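Local coordinates for amidohydrolase 3 domain-containing protein (Pyrococcus horikoshii, PDB 3IGH) that probably hydrolyses carbon-nitrogen bonds other than peptide bonds, as its family assignment suggests, though its substrate is not known, at residues T273-S277 against I316-A320; L218-E222 against G253-I258; R83-I88 against E112-P117; P362-I366 against L410-A415. One frame throughout, in Å; residues are numbered along the deposited sequence. Where two conformers were deposited one is given.

Interaction 1 (T273-S277 against I316-A320); sequences TALLS and IGDKA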
loop_
_atom_site.group_PDB
_atom_site.type_symbol
_atom_site.label_atom_id
_atom_site.label_comp_id
_atom_site.label_asym_id
_atom_site.label_seq_id
_atom_site.Cartn_x
_atom_site.Cartn_y
_atom_site.Cartn_z
ATOM N N THR A 273 34.470 -13.826 -6.742
ATOM C CA THR A 273 34.171 -12.398 -6.729
ATOM C C THR A 273 33.717 -11.921 -5.352
ATOM O O THR A 273 33.552 -10.715 -5.128
ATOM C CB THR A 273 33.149 -12.025 -7.822
ATOM O OG1 THR A 273 32.034 -12.925 -7.765
ATOM C CG2 THR A 273 33.795 -12.124 -9.202
ATOM N N ALA A 274 33.546 -12.867 -4.426
ATOM C CA ALA A 274 33.296 -12.551 -3.029
ATOM C C ALA A 274 34.554 -11.940 -2.435
ATOM O O ALA A 274 35.667 -12.399 -2.715
ATOM C CB ALA A 274 32.873 -13.793 -2.244
ATOM N N LEU A 275 34.376 -10.902 -1.623
ATOM C CA LEU A 275 35.506 -10.093 -1.153
ATOM C C LEU A 275 36.089 -10.603 0.158
ATOM O O LEU A 275 35.452 -10.526 1.208
ATOM C CB LEU A 275 35.089 -8.618 -1.024
ATOM C CG LEU A 275 36.195 -7.609 -0.691
ATOM C CD1 LEU A 275 37.206 -7.512 -1.835
ATOM C CD2 LEU A 275 35.566 -6.249 -0.414
ATOM N N LEU A 276 37.322 -11.094 0.083
ATOM C CA LEU A 276 38.005 -11.711 1.217
ATOM C C LEU A 276 39.082 -10.778 1.793
ATOM O O LEU A 276 39.554 -9.888 1.090
ATOM C CB LEU A 276 38.665 -13.026 0.761
ATOM C CG LEU A 276 37.840 -14.066 -0.012
ATOM C CD1 LEU A 276 38.625 -15.355 -0.233
ATOM C CD2 LEU A 276 36.552 -14.365 0.720
ATOM N N SER A 277 39.465 -10.987 3.054
ATOM C CA SER A 277 40.540 -10.198 3.664
ATOM C C SER A 277 41.946 -10.696 3.281
ATOM O O SER A 277 42.934 -9.978 3.461
ATOM C CB SER A 277 40.377 -10.117 5.185
ATOM O OG SER A 277 40.207 -11.400 5.758
ATOM N N ILE A 316 29.003 -11.937 1.049
ATOM C CA ILE A 316 29.440 -13.333 1.079
ATOM C C ILE A 316 30.836 -13.433 1.721
ATOM O O ILE A 316 31.024 -14.156 2.698
ATOM C CB ILE A 316 29.330 -13.973 -0.340
ATOM C CG1 ILE A 316 27.848 -14.155 -0.684
ATOM C CG2 ILE A 316 30.030 -15.337 -0.406
ATOM C CD1 ILE A 316 27.557 -14.830 -2.020
ATOM N N GLY A 317 31.796 -12.680 1.197
ATOM C CA GLY A 317 33.163 -12.699 1.728
ATOM C C GLY A 317 33.267 -12.029 3.084
ATOM O O GLY A 317 32.393 -11.240 3.469
ATOM N N ASP A 318 34.331 -12.342 3.821
ATOM C CA ASP A 318 34.483 -11.796 5.168
ATOM C C ASP A 318 34.821 -10.301 5.164
ATOM O O ASP A 318 34.414 -9.574 6.071
ATOM C CB ASP A 318 35.507 -12.590 5.987
ATOM C CG ASP A 318 36.926 -12.401 5.498
ATOM O OD1 ASP A 318 37.238 -12.763 4.339
ATOM O OD2 ASP A 318 37.731 -11.873 6.284
ATOM N N LYS A 319 35.541 -9.840 4.144
ATOM C CA LYS A 319 35.810 -8.399 4.023
ATOM C C LYS A 319 34.550 -7.642 3.593
ATOM O O LYS A 319 34.313 -6.527 4.042
ATOM C CB LYS A 319 36.962 -8.108 3.061
ATOM C CG LYS A 319 37.432 -6.659 3.095
ATOM C CD LYS A 319 38.655 -6.440 2.213
ATOM C CE LYS A 319 39.407 -5.194 2.670
ATOM N NZ LYS A 319 40.698 -5.025 1.945
ATOM N N ALA A 320 33.742 -8.264 2.736
ATOM C CA ALA A 320 32.457 -7.695 2.334
ATOM C C ALA A 320 31.558 -7.485 3.537
ATOM O O ALA A 320 30.825 -6.497 3.606
ATOM C CB ALA A 320 31.782 -8.601 1.367
HETATM O O HOH W 1 41.478 -8.091 0.775
#
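The carboxylate of Asp-318 meets the end of 273-277 with both oxygens. OD1 accepts the backbone N-H of Ser-277 (N to OD1 3.1 Å, 153° at the hydrogen), with the donor on the syn side but well out of the carboxylate plane. OD2 takes Ser-277 OG on its syn lone pair; that second bond is less certain, since the serine was modelled in two conformers. Asp-318 reaches both because CG sits between its own backbone N and carbonyl carbon (chi1 70°), which swings the group toward the neighbouring segment, and OD2 has a further partner in a salt bridge to Arg-344. Leu-276 lies at about a right angle to this aspartate, its CD2 3.9 Å from Gly-317 CA. The setting is the turn from barrel strand 310-315 into helix 318-331, with Gly-317 at the N-cap, in the TIM-barrel fold of the amidohydrolases. Here a backbone oxygen from the other segment meets the first turn of the helix: Leu-275 O accepts Ala-320 N at 3.2 Å and, more weakly, Lys-319 N at 3.0 Å. The same oxygen receives a close CA-H...O contact from Gly-317 CA at 3.2 Å. Leu-275 itself, with CG anti to the backbone N (chi1 -173°), slants across the extended Lys-319 chain, Leu-275 CG lying 3.9 Å from Lys-319 CB. Farther along, Ala-274 CB rests on Ile-316 CG2 at 3.7 Å. Asp-266 is hydrogen-bonded to the backbone N of Leu-275, Ile-316 and Gly-317, tying both segments to one residue.

Interaction 2 (L218-E222 against G253-I258); sequences LFYLE and GNRLTI. With SO4 (sulfate ion), chain K; SO4 (sulfate ion), chain O.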
loop_
_atom_site.group_PDB
_atom_site.type_symbol
_atom_site.label_atom_id
_atom_site.label_comp_id
_atom_site.label_asym_id
_atom_site.label_seq_id
_atom_site.Cartn_x
_atom_site.Cartn_y
_atom_site.Cartn_z
ATOM N N LEU A 218 3.539 -7.225 -9.252
ATOM C CA LEU A 218 3.133 -7.427 -7.859
ATOM C C LEU A 218 1.940 -6.557 -7.463
ATOM O O LEU A 218 0.999 -7.054 -6.835
ATOM C CB LEU A 218 4.310 -7.199 -6.899
ATOM C CG LEU A 218 5.431 -8.250 -6.870
ATOM C CD1 LEU A 218 6.612 -7.728 -6.058
ATOM C CD2 LEU A 218 4.933 -9.606 -6.328
ATOM N N PHE A 219 1.988 -5.274 -7.839
ATOM C CA PHE A 219 0.872 -4.343 -7.629
ATOM C C PHE A 219 -0.412 -4.846 -8.310
ATOM O O PHE A 219 -1.485 -4.802 -7.722
ATOM C CB PHE A 219 1.211 -2.934 -8.152
ATOM C CG PHE A 219 2.069 -2.109 -7.221
ATOM C CD1 PHE A 219 1.843 -2.105 -5.840
ATOM C CD2 PHE A 219 3.068 -1.296 -7.732
ATOM C CE1 PHE A 219 2.634 -1.324 -4.981
ATOM C CE2 PHE A 219 3.859 -0.510 -6.888
ATOM C CZ PHE A 219 3.645 -0.528 -5.506
ATOM N N TYR A 220 -0.283 -5.325 -9.545
ATOM C CA TYR A 220 -1.412 -5.906 -10.279
ATOM C C TYR A 220 -2.027 -7.092 -9.521
ATOM O O TYR A 220 -3.231 -7.121 -9.270
ATOM C CB TYR A 220 -0.961 -6.345 -11.685
ATOM C CG TYR A 220 -2.019 -7.129 -12.430
ATOM C CD1 TYR A 220 -3.078 -6.477 -13.069
ATOM C CD2 TYR A 220 -1.974 -8.529 -12.484
ATOM C CE1 TYR A 220 -4.060 -7.199 -13.750
ATOM C CE2 TYR A 220 -2.948 -9.255 -13.150
ATOM C CZ TYR A 220 -3.983 -8.582 -13.790
ATOM O OH TYR A 220 -4.947 -9.301 -14.452
ATOM N N LEU A 221 -1.188 -8.054 -9.145
ATOM C CA LEU A 221 -1.653 -9.253 -8.446
ATOM C C LEU A 221 -2.308 -8.948 -7.107
ATOM O O LEU A 221 -3.325 -9.542 -6.773
ATOM C CB LEU A 221 -0.502 -10.243 -8.254
ATOM C CG LEU A 221 -0.027 -10.968 -9.521
ATOM C CD1 LEU A 221 1.250 -11.699 -9.228
ATOM C CD2 LEU A 221 -1.089 -11.941 -10.053
ATOM N N GLU A 222 -1.715 -8.023 -6.351
ATOM C CA GLU A 222 -2.298 -7.523 -5.097
ATOM C C GLU A 222 -3.704 -6.913 -5.286
ATOM O O GLU A 222 -4.620 -7.278 -4.550
ATOM C CB GLU A 222 -1.323 -6.555 -4.393
ATOM C CG GLU A 222 -1.909 -5.646 -3.292
ATOM C CD GLU A 222 -2.075 -6.310 -1.925
ATOM O OE1 GLU A 222 -1.625 -7.459 -1.721
ATOM O OE2 GLU A 222 -2.665 -5.656 -1.038
ATOM N N GLY A 253 0.125 -3.977 2.549
ATOM C CA GLY A 253 -1.179 -4.259 1.965
ATOM C C GLY A 253 -1.722 -5.559 2.509
ATOM O O GLY A 253 -1.372 -5.979 3.617
ATOM N N ASN A 254 -2.576 -6.202 1.723
ATOM C CA ASN A 254 -3.177 -7.466 2.107
ATOM C C ASN A 254 -2.158 -8.610 2.058
ATOM O O ASN A 254 -1.962 -9.326 3.030
ATOM C CB ASN A 254 -4.352 -7.764 1.179
ATOM C CG ASN A 254 -5.036 -9.067 1.508
ATOM O OD1 ASN A 254 -5.274 -9.384 2.677
ATOM N ND2 ASN A 254 -5.353 -9.835 0.476
ATOM N N ARG A 255 -1.502 -8.761 0.921
ATOM C CA ARG A 255 -0.462 -9.777 0.763
ATOM C C ARG A 255 0.901 -9.167 0.451
ATOM O O ARG A 255 1.934 -9.742 0.801
ATOM C CB ARG A 255 -0.848 -10.728 -0.364
ATOM C CG ARG A 255 -2.014 -11.625 -0.029
ATOM C CD ARG A 255 -1.595 -12.644 0.977
ATOM N NE ARG A 255 -2.546 -13.748 1.071
ATOM C CZ ARG A 255 -2.372 -14.804 1.855
ATOM N NH1 ARG A 255 -1.283 -14.896 2.609
ATOM N NH2 ARG A 255 -3.285 -15.765 1.888
ATOM N N LEU A 256 0.889 -8.016 -0.220
ATOM C CA LEU A 256 2.114 -7.336 -0.625
ATOM C C LEU A 256 2.539 -6.285 0.395
ATOM O O LEU A 256 1.740 -5.428 0.798
ATOM C CB LEU A 256 1.921 -6.676 -2.002
ATOM C CG LEU A 256 3.087 -5.861 -2.587
ATOM C CD1 LEU A 256 4.294 -6.776 -2.886
ATOM C CD2 LEU A 256 2.645 -5.104 -3.844
ATOM N N THR A 257 3.804 -6.356 0.798
ATOM C CA THR A 257 4.448 -5.315 1.585
ATOM C C THR A 257 5.583 -4.709 0.764
ATOM O O THR A 257 6.463 -5.435 0.277
ATOM C CB THR A 257 5.061 -5.894 2.883
ATOM O OG1 THR A 257 4.061 -6.639 3.584
ATOM C CG2 THR A 257 5.608 -4.785 3.800
ATOM N N ILE A 258 5.571 -3.387 0.608
ATOM C CA ILE A 258 6.758 -2.683 0.116
ATOM C C ILE A 258 7.669 -2.631 1.332
ATOM O O ILE A 258 7.391 -1.903 2.284
ATOM C CB ILE A 258 6.412 -1.259 -0.412
ATOM C CG1 ILE A 258 5.259 -1.324 -1.426
ATOM C CG2 ILE A 258 7.660 -0.566 -1.009
ATOM C CD1 ILE A 258 5.495 -2.275 -2.623
HETATM S S SO4 K . -6.111 -13.522 0.779
HETATM O O1 SO4 K . -7.381 -14.143 0.416
HETATM O O2 SO4 K . -5.130 -13.764 -0.272
HETATM O O3 SO4 K . -6.303 -12.089 0.953
HETATM O O4 SO4 K . -5.637 -14.086 2.038
HETATM S S SO4 O . -4.029 -19.195 3.223
HETATM O O1 SO4 O . -5.272 -19.320 3.979
HETATM O O2 SO4 O . -4.356 -18.855 1.843
HETATM O O3 SO4 O . -3.216 -18.128 3.801
HETATM O O4 SO4 O . -3.284 -20.452 3.253
HETATM O O HOH W 2 -3.860 -9.075 -2.060
#
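At the beta-hairpin turn between strands 251-252 and 256-264, the carboxylate of Glu-222 from helix 212-223 collects the N-H groups of three successive residues, Asn-254, Arg-255 and Leu-256. Each oxygen uses its syn lone pair once: OE2 accepts Asn-254 N at 2.8 Å, and OE1 accepts Arg-255 N at 2.9 Å. OE1 is gripped a second time by Leu-256 N (3.0 Å), which comes from above the carboxylate plane, 54° out of it. The group gets there because CG is anti to the backbone N and the chain then bends at chi2 (81°), folding the acid toward the turn. Three N-H donors should help to stabilise its negative charge. Beside this polar grip, Leu-256 inserts its branches against the helix: CD1 lies 4.0 Å from Leu-218 CB, and CD2 3.7 Å from Phe-219 CD1, the leucine and phenylalanine side chains crossing at about a right angle. Ile-258 CD1 adds a contact to Phe-219 CE1 at 3.8 Å. Phe-251 of the other subunit stacks edge-to-face with Phe-219. The Arg-255 guanidinium leads away to a salt bridge with Glu-466 and to sulfates probably from the crystallisation liquor, NE to O2 of the chain K sulfate 2.9 Å. Helix and strand segments run roughly antiparallel, 141° between their directions, as expected for an outer helix packed on a strand of a beta/alpha barrel.

Interaction 3 (R83-I88 against E112-P117); sequences RGAKSI and ELGEWP. With SO4 (sulfate ion), chain I.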
loop_
_atom_site.group_PDB
_atom_site.type_symbol
_atom_site.label_atom_id
_atom_site.label_comp_id
_atom_site.label_asym_id
_atom_site.label_seq_id
_atom_site.Cartn_x
_atom_site.Cartn_y
_atom_site.Cartn_z
ATOM N N ARG A 83 20.441 -29.787 -18.973
ATOM C CA ARG A 83 21.414 -30.554 -18.199
ATOM C C ARG A 83 21.417 -31.996 -18.681
ATOM O O ARG A 83 20.359 -32.587 -18.897
ATOM C CB ARG A 83 21.085 -30.511 -16.708
ATOM C CG ARG A 83 21.314 -29.158 -16.065
ATOM C CD ARG A 83 20.895 -29.180 -14.610
ATOM N NE ARG A 83 19.467 -29.451 -14.475
ATOM C CZ ARG A 83 18.820 -29.481 -13.316
ATOM N NH1 ARG A 83 19.471 -29.263 -12.184
ATOM N NH2 ARG A 83 17.521 -29.727 -13.290
ATOM N N GLY A 84 22.609 -32.538 -18.891
ATOM C CA GLY A 84 22.738 -33.912 -19.355
ATOM C C GLY A 84 22.542 -34.149 -20.845
ATOM O O GLY A 84 22.618 -35.297 -21.286
ATOM N N ALA A 85 22.280 -33.091 -21.619
ATOM C CA ALA A 85 22.178 -33.206 -23.082
ATOM C C ALA A 85 23.543 -33.589 -23.654
ATOM O O ALA A 85 24.555 -32.946 -23.360
ATOM C CB ALA A 85 21.670 -31.906 -23.711
ATOM N N LYS A 86 23.559 -34.656 -24.447
ATOM C CA LYS A 86 24.804 -35.293 -24.862
ATOM C C LYS A 86 25.239 -34.971 -26.290
ATOM O O LYS A 86 26.319 -35.388 -26.712
ATOM C CB LYS A 86 24.715 -36.812 -24.656
ATOM C CG LYS A 86 24.681 -37.259 -23.190
ATOM C CD LYS A 86 25.932 -36.816 -22.423
ATOM C CE LYS A 86 25.979 -37.427 -21.028
ATOM N NZ LYS A 86 24.894 -36.919 -20.144
ATOM N N SER A 87 24.400 -34.234 -27.020
ATOM C CA SER A 87 24.697 -33.807 -28.394
ATOM C C SER A 87 23.931 -32.541 -28.745
ATOM O O SER A 87 22.926 -32.231 -28.104
ATOM C CB SER A 87 24.318 -34.901 -29.392
ATOM O OG SER A 87 22.933 -35.195 -29.312
ATOM N N ILE A 88 24.399 -31.828 -29.774
ATOM C CA ILE A 88 23.673 -30.680 -30.331
ATOM C C ILE A 88 22.265 -31.107 -30.748
ATOM O O ILE A 88 21.289 -30.406 -30.464
ATOM C CB ILE A 88 24.442 -30.018 -31.519
ATOM C CG1 ILE A 88 25.804 -29.470 -31.064
ATOM C CG2 ILE A 88 23.614 -28.910 -32.192
ATOM C CD1 ILE A 88 25.765 -28.512 -29.869
ATOM N N GLU A 112 29.686 -32.229 -21.983
ATOM C CA GLU A 112 28.670 -33.259 -22.229
ATOM C C GLU A 112 28.272 -33.350 -23.701
ATOM O O GLU A 112 28.031 -34.441 -24.226
ATOM C CB GLU A 112 27.421 -32.990 -21.385
ATOM C CG GLU A 112 27.649 -33.064 -19.871
ATOM C CD GLU A 112 26.363 -32.854 -19.074
ATOM O OE1 GLU A 112 25.942 -33.797 -18.375
ATOM O OE2 GLU A 112 25.771 -31.754 -19.151
ATOM N N LEU A 113 28.192 -32.192 -24.350
ATOM C CA LEU A 113 27.759 -32.077 -25.741
ATOM C C LEU A 113 28.831 -32.553 -26.727
ATOM O O LEU A 113 28.512 -33.099 -27.783
ATOM C CB LEU A 113 27.411 -30.614 -26.053
ATOM C CG LEU A 113 26.208 -29.969 -25.348
ATOM C CD1 LEU A 113 26.217 -28.462 -25.569
ATOM C CD2 LEU A 113 24.909 -30.588 -25.825
ATOM N N GLY A 114 30.093 -32.342 -26.368
ATOM C CA GLY A 114 31.213 -32.632 -27.260
ATOM C C GLY A 114 31.783 -31.397 -27.933
ATOM O O GLY A 114 32.880 -31.437 -28.506
ATOM N N GLU A 115 31.033 -30.298 -27.834
ATOM C CA GLU A 115 31.269 -29.067 -28.589
ATOM C C GLU A 115 30.350 -27.958 -28.052
ATOM O O GLU A 115 29.366 -28.241 -27.374
ATOM C CB GLU A 115 30.983 -29.304 -30.081
ATOM C CG GLU A 115 29.605 -29.905 -30.370
ATOM C CD GLU A 115 29.350 -30.145 -31.854
ATOM O OE1 GLU A 115 28.638 -31.118 -32.182
ATOM O OE2 GLU A 115 29.852 -29.367 -32.694
ATOM N N TRP A 116 30.670 -26.704 -28.366
ATOM C CA TRP A 116 29.824 -25.568 -27.982
ATOM C C TRP A 116 28.610 -25.457 -28.900
ATOM O O TRP A 116 28.721 -25.701 -30.105
ATOM C CB TRP A 116 30.625 -24.269 -28.039
ATOM C CG TRP A 116 31.607 -24.087 -26.920
ATOM C CD1 TRP A 116 32.733 -24.827 -26.676
ATOM C CD2 TRP A 116 31.569 -23.073 -25.908
ATOM N NE1 TRP A 116 33.391 -24.344 -25.569
ATOM C CE2 TRP A 116 32.701 -23.267 -25.078
ATOM C CE3 TRP A 116 30.689 -22.021 -25.617
ATOM C CZ2 TRP A 116 32.969 -22.449 -23.973
ATOM C CZ3 TRP A 116 30.960 -21.204 -24.524
ATOM C CH2 TRP A 116 32.091 -21.422 -23.717
ATOM N N PRO A 117 27.437 -25.092 -28.344
ATOM C CA PRO A 117 26.332 -24.802 -29.256
ATOM C C PRO A 117 26.542 -23.429 -29.896
ATOM O O PRO A 117 27.293 -22.606 -29.361
ATOM C CB PRO A 117 25.089 -24.841 -28.354
ATOM C CG PRO A 117 25.587 -24.656 -26.971
ATOM C CD PRO A 117 27.061 -24.924 -26.927
HETATM S S SO4 I . 36.510 -25.347 -23.513
HETATM O O1 SO4 I . 36.239 -25.805 -24.877
HETATM O O2 SO4 I . 37.952 -25.271 -23.294
HETATM O O3 SO4 I . 35.923 -24.022 -23.326
HETATM O O4 SO4 I . 35.934 -26.287 -22.554
HETATM O O HOH W 3 24.818 -30.509 -21.815
HETATM O O HOH W 4 26.994 -32.741 -30.691
#
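The backbones of 83-88 and 112-117 come closest at Ser-87 and Leu-113, whose CA atoms are 4.4 Å apart, where the end of helix 110-113 passes the loop that leads from strand 80-81 into helix 88-96. This joins two connections on one side sheet, a mixed arrangement in which strands 80-81 and 103-108 run parallel with helix 88-96 between them in sequence. Ser-87 is the N-cap of that helix, its OG bonded to Glu-90 N, while Gly-114, just past helix 110-113, leaves helical geometry with a positive phi. At one end Glu-112 reaches back in an extended chain: OE2 accepts Gly-84 N in a long bond of 3.3 Å, the donor 32° out of the carboxylate plane. Lys-86 bends at chi2 and chi4 (-60° and -67°), which curls NZ back over its own loop to donate to Gly-84 O at 3.0 Å. From there its pairing with Glu-112 OE1 is a long salt bridge of 3.7 Å. In the middle, Leu-113 CD2 lies against two carbonyl oxygens, Ala-85 O and Ser-87 O, each at 3.4 Å, and makes an apolar contact with Ala-85 CB at 4.1 Å. The other end belongs to Ile-88, which crosses Glu-115 and Pro-117 at about right angles; its CG1 is 3.5 Å from Glu-115 OE1. Trp-108 of strand 103-108 packs against both Leu-113 and Pro-117. A water accepts the N-H of Ile-88 and lies within hydrogen-bonding reach of Leu-113 O and Glu-115 OE1, while Ile-88 CD1 ends 3.8 Å from Pro-117 CA.

Interaction 4 (P362-I366 against L410-A415); sequences PHFII and LTVDAA. With SO4 (sulfate ion), chain E.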
loop_
_atom_site.group_PDB
_atom_site.type_symbol
_atom_site.label_atom_id
_atom_site.label_comp_id
_atom_site.label_asym_id
_atom_site.label_seq_id
_atom_site.Cartn_x
_atom_site.Cartn_y
_atom_site.Cartn_z
ATOM N N PRO A 362 21.102 -22.477 4.044
ATOM C CA PRO A 362 21.768 -23.754 4.374
ATOM C C PRO A 362 22.013 -24.738 3.226
ATOM O O PRO A 362 23.010 -25.453 3.260
ATOM C CB PRO A 362 20.860 -24.357 5.451
ATOM C CG PRO A 362 20.249 -23.143 6.112
ATOM C CD PRO A 362 19.976 -22.206 4.960
ATOM N N HIS A 363 21.157 -24.755 2.206
ATOM C CA HIS A 363 21.376 -25.660 1.075
ATOM C C HIS A 363 22.632 -25.356 0.238
ATOM O O HIS A 363 23.089 -26.216 -0.521
ATOM C CB HIS A 363 20.121 -25.816 0.205
ATOM C CG HIS A 363 20.101 -27.088 -0.585
ATOM N ND1 HIS A 363 20.576 -27.166 -1.875
ATOM C CD2 HIS A 363 19.707 -28.340 -0.253
ATOM C CE1 HIS A 363 20.452 -28.406 -2.315
ATOM N NE2 HIS A 363 19.931 -29.138 -1.349
ATOM N N PHE A 364 23.206 -24.157 0.399
ATOM C CA PHE A 364 24.513 -23.831 -0.200
ATOM C C PHE A 364 25.635 -24.777 0.263
ATOM O O PHE A 364 26.581 -24.998 -0.478
ATOM C CB PHE A 364 24.931 -22.379 0.089
ATOM C CG PHE A 364 24.342 -21.352 -0.863
ATOM C CD1 PHE A 364 22.969 -21.156 -0.961
ATOM C CD2 PHE A 364 25.178 -20.562 -1.650
ATOM C CE1 PHE A 364 22.434 -20.182 -1.832
ATOM C CE2 PHE A 364 24.654 -19.604 -2.522
ATOM C CZ PHE A 364 23.279 -19.415 -2.608
ATOM N N ILE A 365 25.541 -25.300 1.488
ATOM C CA ILE A 365 26.456 -26.351 1.974
ATOM C C ILE A 365 26.525 -27.525 0.983
ATOM O O ILE A 365 27.610 -28.023 0.665
ATOM C CB ILE A 365 26.024 -26.877 3.369
ATOM C CG1 ILE A 365 26.238 -25.801 4.440
ATOM C CG2 ILE A 365 26.775 -28.169 3.756
ATOM C CD1 ILE A 365 25.488 -26.077 5.711
ATOM N N ILE A 366 25.359 -27.910 0.467
ATOM C CA ILE A 366 25.259 -29.031 -0.458
ATOM C C ILE A 366 25.741 -28.690 -1.863
ATOM O O ILE A 366 26.497 -29.469 -2.463
ATOM C CB ILE A 366 23.825 -29.622 -0.452
ATOM C CG1 ILE A 366 23.647 -30.469 0.805
ATOM C CG2 ILE A 366 23.538 -30.464 -1.705
ATOM C CD1 ILE A 366 22.243 -30.548 1.272
ATOM N N LEU A 410 14.443 -29.865 2.131
ATOM C CA LEU A 410 15.835 -30.009 1.690
ATOM C C LEU A 410 16.771 -29.020 2.388
ATOM O O LEU A 410 17.922 -29.343 2.662
ATOM C CB LEU A 410 15.954 -29.875 0.168
ATOM C CG LEU A 410 15.232 -30.898 -0.715
ATOM C CD1 LEU A 410 15.520 -30.614 -2.186
ATOM C CD2 LEU A 410 15.633 -32.333 -0.348
ATOM N N THR A 411 16.263 -27.825 2.695
ATOM C CA THR A 411 17.054 -26.809 3.383
ATOM C C THR A 411 17.126 -27.088 4.881
ATOM O O THR A 411 18.173 -26.873 5.501
ATOM C CB THR A 411 16.538 -25.375 3.039
ATOM O OG1 THR A 411 16.998 -25.028 1.724
ATOM C CG2 THR A 411 17.019 -24.319 4.038
ATOM N N VAL A 412 16.027 -27.593 5.451
ATOM C CA VAL A 412 16.025 -28.066 6.840
ATOM C C VAL A 412 17.075 -29.171 7.010
ATOM O O VAL A 412 17.892 -29.126 7.931
ATOM C CB VAL A 412 14.627 -28.572 7.287
ATOM C CG1 VAL A 412 14.690 -29.259 8.673
ATOM C CG2 VAL A 412 13.628 -27.413 7.336
ATOM N N ASP A 413 17.076 -30.129 6.085
ATOM C CA ASP A 413 18.031 -31.234 6.140
ATOM C C ASP A 413 19.483 -30.752 6.094
ATOM O O ASP A 413 20.337 -31.259 6.828
ATOM C CB ASP A 413 17.772 -32.230 5.021
ATOM C CG ASP A 413 18.448 -33.573 5.281
ATOM O OD1 ASP A 413 18.280 -34.123 6.387
ATOM O OD2 ASP A 413 19.147 -34.078 4.389
ATOM N N ALA A 414 19.738 -29.757 5.243
ATOM C CA ALA A 414 21.056 -29.150 5.097
ATOM C C ALA A 414 21.546 -28.513 6.392
ATOM O O ALA A 414 22.706 -28.661 6.754
ATOM C CB ALA A 414 21.038 -28.137 3.965
ATOM N N ALA A 415 20.661 -27.814 7.094
ATOM C CA ALA A 415 21.016 -27.184 8.361
ATOM C C ALA A 415 21.245 -28.197 9.474
ATOM O O ALA A 415 22.123 -28.009 10.317
ATOM C CB ALA A 415 19.944 -26.187 8.779
HETATM S S SO4 E . 19.647 -32.724 -1.857
HETATM O O1 SO4 E . 18.611 -33.649 -2.303
HETATM O O2 SO4 E . 20.749 -33.473 -1.257
HETATM O O3 SO4 E . 20.122 -31.938 -2.991
HETATM O O4 SO4 E . 19.098 -31.826 -0.848
HETATM O O HOH W 5 18.938 -23.088 1.453
#
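Pro-362 lays its ring across Thr-411 and Ala-415 where helix 364-367, following barrel strand 357-360, packs on helix 408-417, in the TIM-barrel fold of this family. The ring approaches Thr-411 obliquely: Pro-362 CD meets Thr-411 CG2 at 3.7 Å, and Pro-362 CB meets Ala-415 CB at 3.9 Å. Thr-411 offers that methyl because CG2 is anti to its backbone N, which puts OG1 on the other branch (chi1 -77°), near His-363 CB. Ala-414 occupies the centre, its CB pressed to 3.4 Å from Pro-362 O and also met by Ile-366 CD1. The CA atoms of Pro-362 and Ala-415 are 5.3 Å apart, consistent with small alanines on this helix face letting the backbones come close. No direct hydrogen bond joins the segments.

His-363 turns its imidazole toward Leu-410 at one end of the segment, CG anti to the backbone N (chi1 -157°). One face lies under Ile-366 CB, offset toward the rim, while the edge meets Leu-410 O in plane, CD2 to O 3.6 Å. Both nitrogens have partners: ND1 is bonded to Glu-404, and NE2 donates to O4 of a sulfate ion at 2.9 Å, 158° at the hydrogen. Leu-410 CD2 and Ile-366 CG2 line the same anion, probably from the crystallisation liquor, which is also bonded by Lys-422. On the Thr-411 side a water links the segments, accepting His-363 N and donating to Thr-411 OG1 at 2.8 Å.

Along the chain the contacts follow one another without overlap, in the order interaction 3, interaction 2, interaction 1, interaction 4. Interactions 2 and 1 are linked through strand 256-264: the former grips its start, the latter involves the loop after it, and their centres, 35 Å apart, lie on opposite sides of the chain's centre. Interactions 1 and 4 are the nearest pair, centres 22 Å and closest atoms about 6 Å apart, both at segments following barrel strands, 310-315 and 357-360. Interaction 3 belongs to the separate mixed sheet, 42 Å from interaction 2 between centres. Interactions 1, 2 and 4 thus lie in the barrel, interaction 3 beside that separate sheet.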